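Local structure of galactan 1,3-beta-galactosidase (Phanerochaete chrysosporium, 7BYT) at residues W239-A244 and A253-D258; L186-I191 and I201-S206; S318-G323 and K330-L335. The protein probably hydrolyses beta-1,3-galactan as an exo-acting family 43 glycosidase and carries a carbohydrate-binding module that binds galactose and, at a separate site, a calcium ion. One frame throughout, in Å; residues are numbered along the deposited sequence.

Contact 1: W239-A244 and A253-D258; sequences WYSQNA and AIYMGD. With GLA (alpha-D-galactopyranose), chain F.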
ATOM      1  N   TRP A 239      -5.645   7.717  -1.658  1.00  6.10           N
ATOM      2  CA  TRP A 239      -6.419   6.703  -2.368  1.00  7.06           C
ATOM      3  C   TRP A 239      -6.677   5.505  -1.458  1.00  8.18           C
ATOM      4  O   TRP A 239      -6.570   4.344  -1.861  1.00  7.48           O
ATOM      5  CB  TRP A 239      -5.737   6.306  -3.679  1.00  7.24           C
ATOM      6  CG  TRP A 239      -5.643   7.454  -4.642  1.00  5.58           C
ATOM      7  CD1 TRP A 239      -4.526   8.171  -4.961  1.00  7.27           C
ATOM      8  CD2 TRP A 239      -6.713   8.010  -5.412  1.00  7.07           C
ATOM      9  NE1 TRP A 239      -4.835   9.152  -5.881  1.00  8.33           N
ATOM     10  CE2 TRP A 239      -6.174   9.074  -6.171  1.00  6.88           C
ATOM     11  CE3 TRP A 239      -8.079   7.725  -5.523  1.00  6.67           C
ATOM     12  CZ2 TRP A 239      -6.949   9.836  -7.044  1.00  7.20           C
ATOM     13  CZ3 TRP A 239      -8.845   8.480  -6.397  1.00  8.27           C
ATOM     14  CH2 TRP A 239      -8.278   9.529  -7.140  1.00  7.80           C
ATOM     15  N   TYR A 240      -7.014   5.813  -0.206  1.00  5.82           N
ATOM     16  CA  TYR A 240      -7.249   4.831   0.856  1.00  4.96           C
ATOM     17  C   TYR A 240      -6.060   3.883   1.014  1.00  6.97           C
ATOM     18  O   TYR A 240      -6.129   2.682   0.721  1.00  6.57           O
ATOM     19  CB  TYR A 240      -8.543   4.043   0.630  1.00  5.53           C
ATOM     20  CG  TYR A 240      -9.140   3.379   1.860  1.00  7.19           C
ATOM     21  CD1 TYR A 240      -8.363   2.986   2.954  1.00  5.83           C
ATOM     22  CD2 TYR A 240     -10.507   3.166   1.928  1.00  6.42           C
ATOM     23  CE1 TYR A 240      -8.943   2.379   4.066  1.00  7.24           C
ATOM     24  CE2 TYR A 240     -11.091   2.569   3.034  1.00  6.94           C
ATOM     25  CZ  TYR A 240     -10.310   2.186   4.097  1.00  6.57           C
ATOM     26  OH  TYR A 240     -10.923   1.606   5.186  1.00  9.12           O
ATOM     27  N   SER A 241      -4.976   4.445   1.538  1.00  5.48           N
ATOM     28  CA  SER A 241      -3.799   3.634   1.818  1.00  5.25           C
ATOM     29  C   SER A 241      -2.908   4.365   2.810  1.00  5.37           C
ATOM     30  O   SER A 241      -3.160   5.512   3.182  1.00  7.06           O
ATOM     31  CB  SER A 241      -3.035   3.284   0.531  1.00  6.82           C
ATOM     32  OG  SER A 241      -2.376   4.437   0.028  1.00  8.11           O
ATOM     33  N   GLN A 242      -1.849   3.669   3.221  1.00  6.16           N
ATOM     34  CA  GLN A 242      -0.805   4.242   4.059  1.00  6.52           C
ATOM     35  C   GLN A 242       0.537   3.776   3.523  1.00  5.66           C
ATOM     36  O   GLN A 242       0.704   2.591   3.220  1.00  6.62           O
ATOM     37  CB  GLN A 242      -0.970   3.793   5.516  1.00  6.83           C
ATOM     38  CG  GLN A 242       0.045   4.430   6.457  1.00  6.46           C
ATOM     39  CD  GLN A 242      -0.077   3.946   7.884  1.00  6.84           C
ATOM     40  OE1 GLN A 242      -0.509   2.809   8.140  1.00  7.08           O
ATOM     41  NE2 GLN A 242       0.317   4.800   8.835  1.00  7.09           N
ATOM     42  N   ASN A 243       1.481   4.689   3.431  1.00  5.56           N
ATOM     43  CA  ASN A 243       2.819   4.385   2.903  1.00  5.74           C
ATOM     44  C   ASN A 243       3.407   3.164   3.574  1.00  5.69           C
ATOM     45  O   ASN A 243       3.268   2.989   4.796  1.00  6.45           O
ATOM     46  CB  ASN A 243       3.740   5.573   3.145  1.00  5.92           C
ATOM     47  CG  ASN A 243       4.988   5.532   2.318  1.00  6.54           C
ATOM     48  OD1 ASN A 243       4.947   5.232   1.126  1.00  7.19           O
ATOM     49  ND2 ASN A 243       6.127   5.855   2.945  1.00  6.36           N
ATOM     50  N   ALA A 244       4.132   2.385   2.775  1.00  6.50           N
ATOM     51  CA  ALA A 244       4.909   1.274   3.313  1.00  5.42           C
ATOM     52  C   ALA A 244       6.330   1.295   2.763  1.00  5.70           C
ATOM     53  O   ALA A 244       7.294   1.183   3.528  1.00  6.89           O
ATOM     54  CB  ALA A 244       4.246  -0.083   3.016  1.00  6.75           C
ATOM     55  N   ALA A 253       9.486   6.528  -9.366  1.00  8.49           N
ATOM     56  CA  ALA A 253       9.478   5.610  -8.237  1.00  8.38           C
ATOM     57  C   ALA A 253       8.142   4.892  -8.237  1.00  8.04           C
ATOM     58  O   ALA A 253       7.284   5.144  -9.086  1.00  7.53           O
ATOM     59  CB  ALA A 253       9.719   6.343  -6.912  1.00  9.82           C
ATOM     60  N   ILE A 254       7.995   3.962  -7.294  1.00  7.55           N
ATOM     61  CA  ILE A 254       6.750   3.246  -7.054  1.00  8.12           C
ATOM     62  C   ILE A 254       6.343   3.481  -5.609  1.00  7.18           C
ATOM     63  O   ILE A 254       7.139   3.245  -4.688  1.00  8.36           O
ATOM     64  CB  ILE A 254       6.893   1.739  -7.322  1.00  8.39           C
ATOM     65  CG1 ILE A 254       7.289   1.504  -8.780  1.00  8.66           C
ATOM     66  CG2 ILE A 254       5.594   1.025  -6.973  1.00  8.51           C
ATOM     67  CD1 ILE A 254       7.601   0.039  -9.090  1.00 10.47           C
ATOM     68  N   TYR A 255       5.101   3.935  -5.415  1.00  5.63           N
ATOM     69  CA  TYR A 255       4.499   4.035  -4.093  1.00  5.96           C
ATOM     70  C   TYR A 255       3.927   2.668  -3.751  1.00  7.54           C
ATOM     71  O   TYR A 255       3.097   2.142  -4.498  1.00  7.48           O
ATOM     72  CB  TYR A 255       3.363   5.058  -4.137  1.00  5.77           C
ATOM     73  CG  TYR A 255       2.507   5.044  -2.891  1.00  6.53           C
ATOM     74  CD1 TYR A 255       2.922   5.713  -1.753  1.00  6.57           C
ATOM     75  CD2 TYR A 255       1.299   4.346  -2.849  1.00  6.19           C
ATOM     76  CE1 TYR A 255       2.162   5.694  -0.590  1.00  6.35           C
ATOM     77  CE2 TYR A 255       0.526   4.327  -1.683  1.00  6.77           C
ATOM     78  CZ  TYR A 255       0.970   5.006  -0.564  1.00  6.02           C
ATOM     79  OH  TYR A 255       0.228   5.002   0.587  1.00  7.37           O
ATOM     80  N   MET A 256       4.355   2.094  -2.628  1.00  5.87           N
ATOM     81  CA  MET A 256       3.790   0.846  -2.131  1.00  6.40           C
ATOM     82  C   MET A 256       3.166   1.134  -0.780  1.00  7.27           C
ATOM     83  O   MET A 256       3.871   1.518   0.159  1.00  7.89           O
ATOM     84  CB  MET A 256       4.862  -0.231  -1.989  1.00  7.57           C
ATOM     85  CG  MET A 256       5.390  -0.688  -3.321  1.00  6.08           C
ATOM     86  SD  MET A 256       6.819  -1.735  -3.069  1.00 10.29           S
ATOM     87  CE  MET A 256       7.155  -2.210  -4.766  1.00 11.08           C
ATOM     88  N   GLY A 257       1.844   0.964  -0.690  1.00  6.12           N
ATOM     89  CA  GLY A 257       1.126   1.207   0.541  1.00  5.92           C
ATOM     90  C   GLY A 257       0.268   0.012   0.933  1.00  6.91           C
ATOM     91  O   GLY A 257       0.080  -0.940   0.162  1.00  6.76           O
ATOM     92  N   ASP A 258      -0.251   0.087   2.149  1.00  5.63           N
ATOM     93  CA  ASP A 258      -1.200  -0.892   2.674  1.00  5.33           C
ATOM     94  C   ASP A 258      -2.579  -0.254   2.755  1.00  6.37           C
ATOM     95  O   ASP A 258      -2.712   0.921   3.127  1.00  7.16           O
ATOM     96  CB  ASP A 258      -0.790  -1.328   4.087  1.00  6.94           C
ATOM     97  CG  ASP A 258       0.495  -2.119   4.100  1.00  7.07           C
ATOM     98  OD1 ASP A 258       0.495  -3.246   3.581  1.00  7.91           O
ATOM     99  OD2 ASP A 258       1.503  -1.611   4.629  1.00  7.85           O
TER
HETATM  100  C1  GLA F 506      -0.477   2.547  12.045  1.00 18.12           C
HETATM  101  C2  GLA F 506       0.956   2.074  11.874  1.00  8.60           C
HETATM  102  C3  GLA F 506       0.951   0.557  11.740  1.00  9.55           C
HETATM  103  C4  GLA F 506       0.374  -0.054  13.020  1.00  8.88           C
HETATM  104  C5  GLA F 506      -1.014   0.547  13.284  1.00 11.39           C
HETATM  105  C6  GLA F 506      -1.586   0.093  14.628  1.00 16.33           C
HETATM  106  O1  GLA F 506      -1.266   2.125  10.915  1.00 17.97           O
HETATM  107  O2  GLA F 506       1.498   2.712  10.721  1.00  9.35           O
HETATM  108  O3  GLA F 506       2.267   0.051  11.479  1.00  9.07           O
HETATM  109  O4  GLA F 506       1.253   0.136  14.146  1.00  9.93           O
HETATM  110  O5  GLA F 506      -0.984   1.983  13.260  1.00 15.07           O
HETATM  111  O6  GLA F 506      -0.883   0.718  15.708  1.00 18.15           O
HETATM  112  O   HOH W   1       1.233   0.959   5.671  1.00  7.84           O

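Contact 2: L186-I191 and I201-S206; sequences LEAPGI and IASHTS. With GLA (alpha-D-galactopyranose), chain F.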
ATOM      1  N   LEU A 186       4.441  12.285  12.401  1.00  8.32           N
ATOM      2  CA  LEU A 186       4.614  11.516  11.174  1.00  7.97           C
ATOM      3  C   LEU A 186       4.845  10.046  11.485  1.00  7.61           C
ATOM      4  O   LEU A 186       5.536   9.697  12.448  1.00  9.98           O
ATOM      5  CB  LEU A 186       5.810  12.039  10.376  1.00  9.22           C
ATOM      6  CG  LEU A 186       5.681  13.472   9.870  1.00  8.32           C
ATOM      7  CD1 LEU A 186       6.977  13.863   9.178  1.00 10.41           C
ATOM      8  CD2 LEU A 186       4.510  13.614   8.901  1.00  9.72           C
ATOM      9  N   GLU A 187       4.293   9.178  10.650  1.00  6.40           N
ATOM     10  CA  GLU A 187       4.632   7.761  10.738  1.00  7.28           C
ATOM     11  C   GLU A 187       4.708   7.188   9.325  1.00  7.10           C
ATOM     12  O   GLU A 187       4.770   7.931   8.339  1.00  7.49           O
ATOM     13  CB  GLU A 187       3.780   6.995  11.762  1.00 18.30           C
ATOM     14  CG  GLU A 187       2.325   6.976  11.463  1.00 12.05           C
ATOM     15  CD  GLU A 187       1.487   6.126  12.444  1.00 14.10           C
ATOM     16  OE1 GLU A 187       1.944   5.673  13.531  1.00 12.57           O
ATOM     17  OE2 GLU A 187       0.314   5.918  12.110  1.00 16.14           O
ATOM     18  N   ALA A 188       4.815   5.865   9.234  1.00  6.33           N
ATOM     19  CA  ALA A 188       4.952   5.145   7.964  1.00  7.00           C
ATOM     20  C   ALA A 188       5.946   5.805   7.003  1.00  6.58           C
ATOM     21  O   ALA A 188       5.608   6.060   5.837  1.00  6.73           O
ATOM     22  CB  ALA A 188       3.579   4.980   7.304  1.00  7.75           C
ATOM     23  N   PRO A 189       7.180   6.074   7.429  1.00  6.40           N
ATOM     24  CA  PRO A 189       8.118   6.796   6.562  1.00  5.01           C
ATOM     25  C   PRO A 189       8.778   5.918   5.501  1.00  6.09           C
ATOM     26  O   PRO A 189       8.895   4.694   5.626  1.00  7.70           O
ATOM     27  CB  PRO A 189       9.182   7.278   7.550  1.00  6.63           C
ATOM     28  CG  PRO A 189       9.210   6.168   8.586  1.00  5.29           C
ATOM     29  CD  PRO A 189       7.758   5.820   8.766  1.00  7.42           C
ATOM     30  N   GLY A 190       9.242   6.595   4.450  1.00  6.07           N
ATOM     31  CA  GLY A 190      10.223   6.047   3.530  1.00  6.65           C
ATOM     32  C   GLY A 190      10.952   7.200   2.882  1.00  6.06           C
ATOM     33  O   GLY A 190      10.428   8.314   2.818  1.00  7.03           O
ATOM     34  N   ILE A 191      12.176   6.942   2.412  1.00  6.00           N
ATOM     35  CA  ILE A 191      12.917   7.946   1.649  1.00  7.82           C
ATOM     36  C   ILE A 191      13.336   7.367   0.305  1.00  7.64           C
ATOM     37  O   ILE A 191      13.842   6.239   0.233  1.00  9.22           O
ATOM     38  CB  ILE A 191      14.145   8.488   2.407  1.00  7.04           C
ATOM     39  CG1 ILE A 191      13.680   9.467   3.487  1.00  7.57           C
ATOM     40  CG2 ILE A 191      15.126   9.186   1.451  1.00  9.88           C
ATOM     41  CD1 ILE A 191      14.811   9.994   4.370  1.00  8.50           C
ATOM     42  N   ILE A 201       8.640  10.421   2.363  1.00  6.23           N
ATOM     43  CA  ILE A 201       7.199  10.196   2.257  1.00  6.55           C
ATOM     44  C   ILE A 201       6.732   9.641   3.593  1.00  6.92           C
ATOM     45  O   ILE A 201       7.379   8.751   4.157  1.00  7.12           O
ATOM     46  CB  ILE A 201       6.876   9.196   1.128  1.00  7.02           C
ATOM     47  CG1 ILE A 201       7.636   9.516  -0.159  0.56 14.36           C
ATOM     48  CG2 ILE A 201       5.358   9.027   0.957  1.00  8.30           C
ATOM     49  CD1 ILE A 201       7.200  10.761  -0.827  0.56 11.75           C
ATOM     50  N   ALA A 202       5.613  10.156   4.101  1.00  6.17           N
ATOM     51  CA  ALA A 202       5.132   9.729   5.407  1.00  6.92           C
ATOM     52  C   ALA A 202       3.641   9.999   5.521  1.00  7.36           C
ATOM     53  O   ALA A 202       3.080  10.845   4.816  1.00  8.22           O
ATOM     54  CB  ALA A 202       5.870  10.457   6.539  1.00  7.38           C
ATOM     55  N   SER A 203       3.006   9.274   6.433  1.00  6.39           N
ATOM     56  CA  SER A 203       1.633   9.557   6.819  1.00  6.57           C
ATOM     57  C   SER A 203       1.623  10.366   8.104  1.00  8.00           C
ATOM     58  O   SER A 203       2.636  10.516   8.787  1.00  7.95           O
ATOM     59  CB  SER A 203       0.844   8.264   7.029  1.00  7.46           C
ATOM     60  OG  SER A 203       1.176   7.641   8.271  1.00  7.45           O
ATOM     61  N   HIS A 204       0.460  10.906   8.429  1.00  7.67           N
ATOM     62  CA  HIS A 204       0.250  11.392   9.783  1.00  8.05           C
ATOM     63  C   HIS A 204      -0.246  10.236  10.647  1.00  8.89           C
ATOM     64  O   HIS A 204      -0.261   9.077  10.220  1.00  8.05           O
ATOM     65  CB  HIS A 204      -0.608  12.658   9.799  1.00  8.41           C
ATOM     66  CG  HIS A 204       0.171  13.906   9.511  1.00  9.20           C
ATOM     67  ND1 HIS A 204       1.069  14.450  10.405  1.00 11.63           N
ATOM     68  CD2 HIS A 204       0.198  14.706   8.419  1.00  8.74           C
ATOM     69  CE1 HIS A 204       1.606  15.538   9.880  1.00 12.95           C
ATOM     70  NE2 HIS A 204       1.094  15.716   8.675  1.00 11.50           N
ATOM     71  N   THR A 205      -0.629  10.531  11.882  1.00  8.90           N
ATOM     72  CA  THR A 205      -0.914   9.504  12.884  1.00  8.99           C
ATOM     73  C   THR A 205      -2.421   9.443  13.114  1.00 12.04           C
ATOM     74  O   THR A 205      -2.986  10.270  13.837  1.00 12.17           O
ATOM     75  CB  THR A 205      -0.200   9.804  14.199  0.53  9.77           C
ATOM     76  OG1 THR A 205      -0.573  11.111  14.666  0.53 11.22           O
ATOM     77  CG2 THR A 205       1.307   9.732  14.022  0.53 12.80           C
ATOM     78  N   SER A 206      -3.075   8.459  12.495  1.00 10.33           N
ATOM     79  CA  SER A 206      -4.494   8.195  12.710  1.00 11.40           C
ATOM     80  C   SER A 206      -4.753   6.708  12.925  1.00 10.83           C
ATOM     81  O   SER A 206      -5.784   6.178  12.489  1.00 13.08           O
ATOM     82  CB  SER A 206      -5.359   8.774  11.585  1.00  9.99           C
ATOM     83  OG  SER A 206      -4.949   8.303  10.303  1.00 10.32           O
TER
HETATM   84  C1  GLA F 506      -0.477   2.547  12.045  1.00 18.12           C
HETATM   85  C2  GLA F 506       0.956   2.074  11.874  1.00  8.60           C
HETATM   86  C3  GLA F 506       0.951   0.557  11.740  1.00  9.55           C
HETATM   87  C4  GLA F 506       0.374  -0.054  13.020  1.00  8.88           C
HETATM   88  C5  GLA F 506      -1.014   0.547  13.284  1.00 11.39           C
HETATM   89  C6  GLA F 506      -1.586   0.093  14.628  1.00 16.33           C
HETATM   90  O1  GLA F 506      -1.266   2.125  10.915  1.00 17.97           O
HETATM   91  O2  GLA F 506       1.498   2.712  10.721  1.00  9.35           O
HETATM   92  O3  GLA F 506       2.267   0.051  11.479  1.00  9.07           O
HETATM   93  O4  GLA F 506       1.253   0.136  14.146  1.00  9.93           O
HETATM   94  O5  GLA F 506      -0.984   1.983  13.260  1.00 15.07           O
HETATM   95  O6  GLA F 506      -0.883   0.718  15.708  1.00 18.15           O
HETATM   96  O   HOH W   2      -1.956   6.371  10.768  1.00  9.86           O

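Contact 3: S318-G323 and K330-L335; sequences STILSG and KAVGYL. With CA (calcium ion), chain E; GAL (beta-D-galactopyranose), chain G.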
ATOM      1  N   SER A 318     -33.426   2.928  -7.544  1.00  8.84           N
ATOM      2  CA  SER A 318     -32.189   3.696  -7.619  1.00  9.25           C
ATOM      3  C   SER A 318     -32.458   5.108  -8.145  1.00 11.41           C
ATOM      4  O   SER A 318     -33.461   5.374  -8.817  1.00 11.73           O
ATOM      5  CB  SER A 318     -31.172   2.982  -8.504  1.00 10.20           C
ATOM      6  OG  SER A 318     -31.701   2.759  -9.806  1.00 10.21           O
ATOM      7  N   THR A 319     -31.542   6.026  -7.834  1.00  9.23           N
ATOM      8  CA  THR A 319     -31.737   7.445  -8.115  1.00  9.23           C
ATOM      9  C   THR A 319     -30.502   8.020  -8.795  1.00  8.08           C
ATOM     10  O   THR A 319     -29.449   7.377  -8.881  1.00 10.54           O
ATOM     11  CB  THR A 319     -31.949   8.234  -6.820  1.00  9.96           C
ATOM     12  OG1 THR A 319     -30.785   8.092  -6.000  1.00 11.56           O
ATOM     13  CG2 THR A 319     -33.160   7.716  -6.051  1.00 11.64           C
ATOM     14  N   ILE A 320     -30.632   9.260  -9.268  1.00 10.84           N
ATOM     15  CA  ILE A 320     -29.501  10.019  -9.790  1.00  8.92           C
ATOM     16  C   ILE A 320     -29.063  11.020  -8.729  1.00  9.44           C
ATOM     17  O   ILE A 320     -29.870  11.833  -8.261  1.00 13.33           O
ATOM     18  CB  ILE A 320     -29.854  10.736 -11.103  1.00 11.00           C
ATOM     19  CG1 ILE A 320     -30.210   9.728 -12.197  1.00 10.83           C
ATOM     20  CG2 ILE A 320     -28.694  11.642 -11.546  1.00 12.83           C
ATOM     21  CD1 ILE A 320     -29.135   8.720 -12.458  1.00 14.71           C
ATOM     22  N   LEU A 321     -27.795  10.952  -8.339  1.00  9.22           N
ATOM     23  CA  LEU A 321     -27.174  11.887  -7.408  1.00  9.93           C
ATOM     24  C   LEU A 321     -26.335  12.885  -8.185  1.00  9.12           C
ATOM     25  O   LEU A 321     -25.733  12.541  -9.204  1.00 11.22           O
ATOM     26  CB  LEU A 321     -26.233  11.149  -6.451  1.00 11.15           C
ATOM     27  CG  LEU A 321     -26.834  10.032  -5.611  1.00 11.92           C
ATOM     28  CD1 LEU A 321     -25.763   9.353  -4.760  1.00 13.87           C
ATOM     29  CD2 LEU A 321     -27.924  10.610  -4.730  1.00 16.11           C
ATOM     30  N   SER A 322     -26.300  14.122  -7.705  1.00  9.55           N
ATOM     31  CA  SER A 322     -25.432  15.149  -8.261  1.00  9.45           C
ATOM     32  C   SER A 322     -24.359  15.492  -7.244  1.00 12.75           C
ATOM     33  O   SER A 322     -24.631  15.582  -6.041  1.00 14.95           O
ATOM     34  CB  SER A 322     -26.231  16.397  -8.636  1.00 14.45           C
ATOM     35  OG  SER A 322     -27.210  16.066  -9.601  1.00 19.53           O
ATOM     36  N   GLY A 323     -23.135  15.651  -7.728  1.00  9.02           N
ATOM     37  CA  GLY A 323     -22.043  16.035  -6.861  1.00 10.65           C
ATOM     38  C   GLY A 323     -20.774  16.376  -7.612  1.00  8.65           C
ATOM     39  O   GLY A 323     -20.460  15.760  -8.642  1.00  9.02           O
ATOM     40  N   LYS A 330     -22.356  13.435 -11.753  1.00  8.81           N
ATOM     41  CA  LYS A 330     -23.497  12.610 -11.386  1.00  9.87           C
ATOM     42  C   LYS A 330     -23.043  11.201 -11.037  1.00  7.47           C
ATOM     43  O   LYS A 330     -21.989  10.732 -11.473  1.00  7.80           O
ATOM     44  CB  LYS A 330     -24.551  12.570 -12.503  1.00  9.51           C
ATOM     45  CG  LYS A 330     -25.170  13.935 -12.807  1.00 12.31           C
ATOM     46  CD  LYS A 330     -26.297  13.805 -13.815  1.00 18.42           C
ATOM     47  CE  LYS A 330     -26.951  15.160 -14.070  1.00 22.03           C
ATOM     48  NZ  LYS A 330     -26.822  16.079 -12.903  1.00 37.21           N
ATOM     49  N   ALA A 331     -23.881  10.526 -10.244  1.00  7.24           N
ATOM     50  CA  ALA A 331     -23.671   9.141  -9.855  1.00  6.47           C
ATOM     51  C   ALA A 331     -25.046   8.517  -9.675  1.00  8.09           C
ATOM     52  O   ALA A 331     -26.064   9.210  -9.688  1.00  9.06           O
ATOM     53  CB  ALA A 331     -22.859   9.030  -8.559  1.00  7.27           C
ATOM     54  N   VAL A 332     -25.079   7.202  -9.505  1.00  7.43           N
ATOM     55  CA  VAL A 332     -26.327   6.494  -9.231  1.00  7.03           C
ATOM     56  C   VAL A 332     -26.347   6.131  -7.759  1.00  6.96           C
ATOM     57  O   VAL A 332     -25.419   5.482  -7.259  1.00  7.95           O
ATOM     58  CB  VAL A 332     -26.486   5.254 -10.126  1.00  6.35           C
ATOM     59  CG1 VAL A 332     -27.757   4.480  -9.736  1.00  8.39           C
ATOM     60  CG2 VAL A 332     -26.551   5.672 -11.594  1.00  8.66           C
ATOM     61  N   GLY A 333     -27.404   6.558  -7.068  1.00  7.72           N
ATOM     62  CA  GLY A 333     -27.579   6.313  -5.656  1.00 10.29           C
ATOM     63  C   GLY A 333     -28.707   5.330  -5.388  1.00  8.57           C
ATOM     64  O   GLY A 333     -29.386   4.853  -6.290  1.00  8.05           O
ATOM     65  N   TYR A 334     -28.891   5.032  -4.104  1.00  7.78           N
ATOM     66  CA  TYR A 334     -29.897   4.058  -3.672  1.00  8.80           C
ATOM     67  C   TYR A 334     -29.809   2.761  -4.480  1.00  8.02           C
ATOM     68  O   TYR A 334     -30.808   2.199  -4.937  1.00  9.93           O
ATOM     69  CB  TYR A 334     -31.303   4.680  -3.625  1.00  9.60           C
ATOM     70  CG  TYR A 334     -31.410   5.609  -2.428  1.00 10.69           C
ATOM     71  CD1 TYR A 334     -30.938   6.914  -2.489  1.00 10.43           C
ATOM     72  CD2 TYR A 334     -31.900   5.144  -1.216  1.00 13.21           C
ATOM     73  CE1 TYR A 334     -30.988   7.744  -1.377  1.00 14.27           C
ATOM     74  CE2 TYR A 334     -31.959   5.971  -0.107  1.00 15.00           C
ATOM     75  CZ  TYR A 334     -31.504   7.262  -0.198  1.00 14.76           C
ATOM     76  OH  TYR A 334     -31.565   8.076   0.913  1.00 20.63           O
ATOM     77  N   LEU A 335     -28.576   2.297  -4.675  1.00  7.80           N
ATOM     78  CA  LEU A 335     -28.316   1.019  -5.312  1.00  7.51           C
ATOM     79  C   LEU A 335     -28.351  -0.080  -4.263  1.00  7.42           C
ATOM     80  O   LEU A 335     -27.992   0.130  -3.101  1.00  8.38           O
ATOM     81  CB  LEU A 335     -26.950   1.025  -5.998  1.00  8.80           C
ATOM     82  CG  LEU A 335     -26.921   1.755  -7.337  1.00 10.74           C
ATOM     83  CD1 LEU A 335     -25.480   1.849  -7.807  1.00  8.90           C
ATOM     84  CD2 LEU A 335     -27.777   1.013  -8.373  1.00  9.38           C
TER
HETATM   85 CA    CA E 505     -20.667   9.716 -13.141  1.00  7.46          CA
HETATM   86  C1  GAL G 507     -26.207   7.352   1.300  1.00 12.06           C
HETATM   87  C2  GAL G 507     -26.130   7.188  -0.219  1.00 11.29           C
HETATM   88  C3  GAL G 507     -27.510   6.828  -0.811  1.00 10.47           C
HETATM   89  C4  GAL G 507     -28.078   5.587  -0.120  1.00  9.53           C
HETATM   90  C5  GAL G 507     -28.066   5.860   1.380  1.00 11.50           C
HETATM   91  C6  GAL G 507     -28.508   4.678   2.221  1.00 14.35           C
HETATM   92  O1  GAL G 507     -24.910   7.542   1.830  1.00 16.41           O
HETATM   93  O2  GAL G 507     -25.687   8.400  -0.817  1.00 11.29           O
HETATM   94  O3  GAL G 507     -27.417   6.573  -2.220  1.00 10.07           O
HETATM   95  O4  GAL G 507     -27.265   4.417  -0.378  1.00  9.83           O
HETATM   96  O5  GAL G 507     -26.742   6.185   1.845  1.00 10.70           O
HETATM   97  O6  GAL G 507     -28.786   5.105   3.566  1.00 15.82           O

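Contact 1: W239-A244 and A253-D258
Y255 and D258, with A244 across from them, bury the most surface where W239-A244 meets A253-D258. The Y255 ring leaves its strand with CG anti to the backbone N (chi1 169°) and lies alongside the start of the facing strand. Its OH donates to S241 OG at 2.7 Å, the serine oxygen sitting at the ring edge; S241 OG is also bonded to T238 O. N243 OD1 meets Y255 CE1 obliquely at 3.3 Å, the amide and ring planes being 22° apart, while N243 ND2 is bonded to A188 O. With an alanine in place of the tyrosine, S241 OG would probably lose its phenolic donor and the N243 amide its aromatic neighbour. D258 pairs with Q242 through two backbone bonds, and A244 N donates to M256 O at 2.8 Å. The methyl A244 CB packs 3.5 Å from D258 OD2, which accepts from G21 N; a water lies within hydrogen-bonding distance of that oxygen and of Q242 O. Q242 OE1 lies 3.0 Å from GLA O1 and accepts from W260 NE1, while NE2 bonds weakly to GLA O2. This antiparallel hairpin is characteristic of a blade of the five-bladed family 43 beta-propeller, its inner strand bringing Q242 to the sugar.

Contact 2: L186-I191 and I201-S206
A beta bulge interrupts an antiparallel hairpin of the family 43 propeller at the galactose site, where L186-I191 runs against I201-S206. E187 pairs with S203, and G190 with I201, so the register slips by one residue at the corner around A188. In the first pair E187 N donates to S203 O at 2.8 Å from well above the carbonyl plane; in the second, I201 N reaches G190 O at 2.8 Å almost in line with the C=O bond. E187 carries the contact on the sugar side. Its CG stands between the backbone N and the carbonyl carbon (chi1 62°), which sets CG 3.5 Å from S203 OG and 3.9 Å from T205 CG2. The extended chain then brings OE2 to 3.5 Å from GLA C1, and a water that accepts from S206 N lies within hydrogen-bonding distance of this oxygen. S203 OG donates to H204 O and is also bonded to Q242 NE2. L186 CD2 makes a CH-pi contact over one face of the H204 ring, 3.9 Å from its centroid and nearer the rim; H204 NE2 is bonded to Q228. Among the neighbouring strands, L186 and P189 pack on F162 of strand 161-167, and A188 and I201 touch strand 242-249.

Contact 3: S318-G323 and K330-L335
Y334 stands where K330-L335 leaves its pairing with S318-G323, and its ring is a platform for galactose. CB turns toward the other segment, lying 4.2 Å from T319 OG1. CG is set anti to the carbonyl carbon (chi1 -73°) and already has GAL C4 and GAL O3 near it. CD1 meets two oxygens, T319 OG1 at 3.7 Å, which sits at the ring edge, and GAL O3 at 3.5 Å. CD2, CE2 and CZ look onto GAL C4, which sits over the centre of one ring face, and CE1 lies 3.6 Å from GAL C3. OH, at the tip, has GAL C5 for its nearest sugar atom. The backbone of the same residue adds a polar grip, Y334 N donating to GAL O3 at 2.8 Å in a nearly straight bond (171°).

Behind this platform the strands form a regular antiparallel ladder in which T319 pairs with G333 and L321 with A331, each pair joined by two backbone bonds. L321 CD1 packs 3.7 Å from G333 CA. On the other face, I320 CD1 touches V332 CG2, and I320 CG2 lies against K330 CD. The amine K330 NZ makes a weak bond to S322 OG, whereas K330 O binds the calcium ion at 2.4 Å, together with E308, E310, S327 and D422.

One short hairpin of the binding module thus carries a metal ligand at one end and a sugar platform at the other. Strand 420-426 flanks it, with D420 beside L321 and also bonded to the galactose; V332 and L335 rest on strand 339-350, and the ring of Y417 meets that of Y334 almost perpendicularly.

Three antiparallel pairings illustrate how one kind of backbone ladder serves different sites. Contacts 1 and 2 are buried, lie in successive sheets of the catalytic domain and meet directly through side-chain amides on one hairpin and a hydroxyl and a backbone carbonyl on the other, so both close round one alpha-galactose. Their sugar-facing chemistry is polar, an amide in contact 1 and a carboxylate in contact 2. Contact 3, with its centre about 30 Å from that of contact 1, is partly exposed and belongs to the separate binding module. There an aromatic face and a backbone N-H meet beta-galactose, and a carbonyl oxygen holds calcium, with no bulge in the ladder.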